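Local coordinates for protein cellulose synthase 1 (Gluconacetobacter xylinus, PDB 4I86) that carries a regulatory PilZ domain, a curled antiparallel beta fold of a family that binds the signalling nucleotide cyclic di-GMP, at residues E34-M45 / N79-T87. Numbering follows the deposited sequence.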
loop_
_atom_site.group_PDB
_atom_site.type_symbol
_atom_site.label_atom_id
_atom_site.label_comp_id
_atom_site.label_asym_id
_atom_site.label_seq_id
_atom_site.Cartn_x
_atom_site.Cartn_y
_atom_site.Cartn_z
ATOM N N GLU A 34 6.777 3.380 4.958
ATOM C CA GLU A 34 7.950 4.247 4.901
ATOM C C GLU A 34 7.592 5.512 4.127
ATOM O O GLU A 34 7.878 6.634 4.554
ATOM C CB GLU A 34 9.111 3.511 4.234
ATOM C CG GLU A 34 9.604 2.311 5.033
ATOM C CD GLU A 34 10.592 1.468 4.257
ATOM O OE1 GLU A 34 11.103 1.961 3.228
ATOM O OE2 GLU A 34 10.848 0.313 4.665
ATOM N N ASP A 35 6.941 5.327 2.987
ATOM C CA ASP A 35 6.423 6.458 2.241
ATOM C C ASP A 35 5.168 6.035 1.503
ATOM O O ASP A 35 4.956 4.846 1.246
ATOM C CB ASP A 35 7.452 6.957 1.241
ATOM C CG ASP A 35 7.654 5.986 0.100
ATOM O OD1 ASP A 35 8.608 5.193 0.178
ATOM O OD2 ASP A 35 6.850 5.997 -0.864
ATOM N N LEU A 36 4.334 7.012 1.176
ATOM C CA LEU A 36 3.124 6.769 0.410
ATOM C C LEU A 36 3.127 7.787 -0.707
ATOM O O LEU A 36 3.631 8.884 -0.536
ATOM C CB LEU A 36 1.881 6.955 1.289
ATOM C CG LEU A 36 1.732 5.877 2.369
ATOM C CD1 LEU A 36 0.724 6.271 3.411
ATOM C CD2 LEU A 36 1.313 4.578 1.740
ATOM N N SER A 37 2.586 7.414 -1.859
ATOM C CA SER A 37 2.431 8.353 -2.957
ATOM C C SER A 37 1.127 8.047 -3.672
ATOM O O SER A 37 0.453 7.050 -3.363
ATOM C CB SER A 37 3.600 8.223 -3.940
ATOM O OG SER A 37 3.694 6.882 -4.384
ATOM N N MET A 38 0.774 8.894 -4.632
ATOM C CA MET A 38 -0.351 8.598 -5.508
ATOM C C MET A 38 -0.097 7.321 -6.329
ATOM O O MET A 38 -1.031 6.711 -6.840
ATOM C CB MET A 38 -0.641 9.788 -6.430
ATOM C CG MET A 38 -1.321 10.968 -5.735
ATOM S SD MET A 38 -2.816 10.551 -4.807
ATOM C CE MET A 38 -3.834 9.743 -6.062
ATOM N N GLY A 39 1.164 6.913 -6.447
ATOM C CA GLY A 39 1.500 5.731 -7.229
ATOM C C GLY A 39 1.437 4.429 -6.428
ATOM O O GLY A 39 1.028 3.382 -6.935
ATOM N N GLY A 40 1.852 4.495 -5.172
ATOM C CA GLY A 40 1.875 3.319 -4.323
ATOM C C GLY A 40 2.446 3.533 -2.938
ATOM O O GLY A 40 2.310 4.614 -2.335
ATOM N N ALA A 41 3.070 2.480 -2.417
ATOM C CA ALA A 41 3.568 2.494 -1.045
ATOM C C ALA A 41 4.921 1.813 -0.925
ATOM O O ALA A 41 5.232 0.895 -1.677
ATOM C CB ALA A 41 2.565 1.816 -0.118
ATOM N N ALA A 42 5.726 2.267 0.027
ATOM C CA ALA A 42 6.899 1.502 0.447
ATOM C C ALA A 42 6.685 1.130 1.902
ATOM O O ALA A 42 6.414 1.999 2.732
ATOM C CB ALA A 42 8.187 2.316 0.277
ATOM N N VAL A 43 6.799 -0.159 2.209
ATOM C CA VAL A 43 6.479 -0.635 3.556
ATOM C C VAL A 43 7.607 -1.438 4.213
ATOM O O VAL A 43 8.198 -2.329 3.589
ATOM C CB VAL A 43 5.219 -1.524 3.551
ATOM C CG1 VAL A 43 4.807 -1.886 4.990
ATOM C CG2 VAL A 43 4.065 -0.836 2.802
ATOM N N LYS A 44 7.898 -1.132 5.477
ATOM C CA LYS A 44 8.821 -1.975 6.243
ATOM C C LYS A 44 8.096 -3.261 6.631
ATOM O O LYS A 44 7.168 -3.252 7.448
ATOM C CB LYS A 44 9.342 -1.263 7.489
ATOM C CG LYS A 44 10.502 -1.993 8.178
ATOM C CD LYS A 44 10.998 -1.204 9.398
ATOM C CE LYS A 44 11.637 -2.113 10.443
ATOM N NZ LYS A 44 11.907 -1.380 11.721
ATOM N N MET A 45 8.512 -4.370 6.033
ATOM C CA MET A 45 7.788 -5.617 6.191
ATOM C C MET A 45 8.600 -6.777 5.638
ATOM O O MET A 45 9.544 -6.568 4.874
ATOM C CB MET A 45 6.448 -5.536 5.449
ATOM C CG MET A 45 6.592 -5.306 3.950
ATOM S SD MET A 45 5.048 -5.569 3.052
ATOM C CE MET A 45 5.334 -7.178 2.320
ATOM N N ASN A 79 13.161 -8.096 2.093
ATOM C CA ASN A 79 13.276 -8.166 3.556
ATOM C C ASN A 79 13.511 -6.789 4.177
ATOM O O ASN A 79 14.470 -6.082 3.836
ATOM C CB ASN A 79 14.351 -9.168 4.003
ATOM C CG ASN A 79 14.426 -9.315 5.517
ATOM O OD1 ASN A 79 15.158 -8.580 6.187
ATOM N ND2 ASN A 79 13.675 -10.276 6.063
ATOM N N GLY A 80 12.624 -6.414 5.092
ATOM C CA GLY A 80 12.617 -5.074 5.639
ATOM C C GLY A 80 11.854 -4.139 4.721
ATOM O O GLY A 80 11.486 -3.038 5.126
ATOM N N ARG A 81 11.608 -4.570 3.483
ATOM C CA ARG A 81 10.977 -3.679 2.517
ATOM C C ARG A 81 10.060 -4.368 1.503
ATOM O O ARG A 81 10.460 -5.310 0.826
ATOM C CB ARG A 81 12.046 -2.847 1.790
ATOM C CG ARG A 81 11.515 -1.963 0.674
ATOM C CD ARG A 81 11.698 -0.484 0.972
ATOM N NE ARG A 81 12.521 0.166 -0.049
ATOM C CZ ARG A 81 13.648 0.819 0.211
ATOM N NH1 ARG A 81 14.071 0.923 1.465
ATOM N NH2 ARG A 81 14.346 1.373 -0.774
ATOM N N GLY A 82 8.823 -3.880 1.415
ATOM C CA GLY A 82 7.903 -4.282 0.363
ATOM C C GLY A 82 7.497 -3.048 -0.434
ATOM O O GLY A 82 7.183 -2.002 0.151
ATOM N N ILE A 83 7.527 -3.153 -1.763
ATOM C CA ILE A 83 7.135 -2.032 -2.627
ATOM C C ILE A 83 5.842 -2.357 -3.357
ATOM O O ILE A 83 5.707 -3.429 -3.964
ATOM C CB ILE A 83 8.208 -1.677 -3.687
ATOM C CG1 ILE A 83 9.577 -1.451 -3.031
ATOM C CG2 ILE A 83 7.746 -0.464 -4.522
ATOM C CD1 ILE A 83 9.614 -0.317 -2.016
ATOM N N PHE A 84 4.899 -1.417 -3.328
ATOM C CA PHE A 84 3.585 -1.663 -3.923
ATOM C C PHE A 84 3.187 -0.558 -4.895
ATOM O O PHE A 84 3.654 0.570 -4.792
ATOM C CB PHE A 84 2.516 -1.750 -2.823
ATOM C CG PHE A 84 2.795 -2.796 -1.772
ATOM C CD1 PHE A 84 2.147 -4.017 -1.804
ATOM C CD2 PHE A 84 3.701 -2.549 -0.747
ATOM C CE1 PHE A 84 2.399 -4.983 -0.841
ATOM C CE2 PHE A 84 3.956 -3.514 0.221
ATOM C CZ PHE A 84 3.305 -4.728 0.169
ATOM N N ILE A 85 2.319 -0.908 -5.839
ATOM C CA ILE A 85 1.601 0.076 -6.632
ATOM C C ILE A 85 0.103 -0.103 -6.394
ATOM O O ILE A 85 -0.384 -1.226 -6.348
ATOM C CB ILE A 85 1.899 -0.073 -8.144
ATOM C CG1 ILE A 85 1.613 -1.506 -8.601
ATOM C CG2 ILE A 85 3.342 0.313 -8.444
ATOM C CD1 ILE A 85 1.730 -1.705 -10.103
ATOM N N TRP A 86 -0.621 0.995 -6.220
ATOM C CA TRP A 86 -2.072 0.923 -6.044
ATOM C C TRP A 86 -2.737 0.370 -7.288
ATOM O O TRP A 86 -2.264 0.594 -8.397
ATOM C CB TRP A 86 -2.640 2.311 -5.755
ATOM C CG TRP A 86 -1.977 3.000 -4.593
ATOM C CD1 TRP A 86 -1.348 4.208 -4.604
ATOM C CD2 TRP A 86 -1.862 2.495 -3.261
ATOM N NE1 TRP A 86 -0.861 4.500 -3.351
ATOM C CE2 TRP A 86 -1.166 3.460 -2.509
ATOM C CE3 TRP A 86 -2.297 1.322 -2.626
ATOM C CZ2 TRP A 86 -0.898 3.292 -1.155
ATOM C CZ3 TRP A 86 -2.028 1.156 -1.290
ATOM C CH2 TRP A 86 -1.329 2.134 -0.564
ATOM N N THR A 87 -3.840 -0.346 -7.077
ATOM C CA THR A 87 -4.746 -0.803 -8.122
ATOM C C THR A 87 -6.030 0.018 -7.993
ATOM O O THR A 87 -6.693 -0.026 -6.960
ATOM C CB THR A 87 -5.136 -2.282 -7.890
ATOM O OG1 THR A 87 -3.979 -3.121 -8.024
ATOM C CG2 THR A 87 -6.178 -2.717 -8.888
HETATM O O HOH W 1 -0.620 2.840 -9.035
#
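Two donors grip the carbonyl oxygen of G39: W86 N at 3.0 Å, and a water at 2.7 Å that also donates to W86 O. From there strand 40-44 runs antiparallel to strand 82-86, A41 and V43 forming the hydrogen-bonded pairs with F84 and G82. W86 brings its indole against the 37-40 turn, CG anti to its carbonyl carbon (chi1 -54°). Its NE1 donates to S37 O at 2.9 Å, with the acceptor lying in the ring plane. G40 CA sits over one face, 3.4 Å from the centroid of the five-membered ring, a CH-pi contact, and L36 CD2 meets the ring edge. S37 OG accepts from G39 N, an ST turn, and from G40 N, an ST motif, which bonds the turn to itself. On the face shared by A41, V43 and F84, M45 SD approaches the F84 edge 3.5 Å from CZ, a Met-aromatic contact. At the far end E34 OE1 lies 3.6 Å from R81 NH1, well out of the guanidinium plane, a long salt bridge. V97 of helix 91-105 also packs on W86. The buried indole N-H is thus satisfied by the turn's own backbone, tying the hairpin to strand 82-86 within the PilZ beta fold.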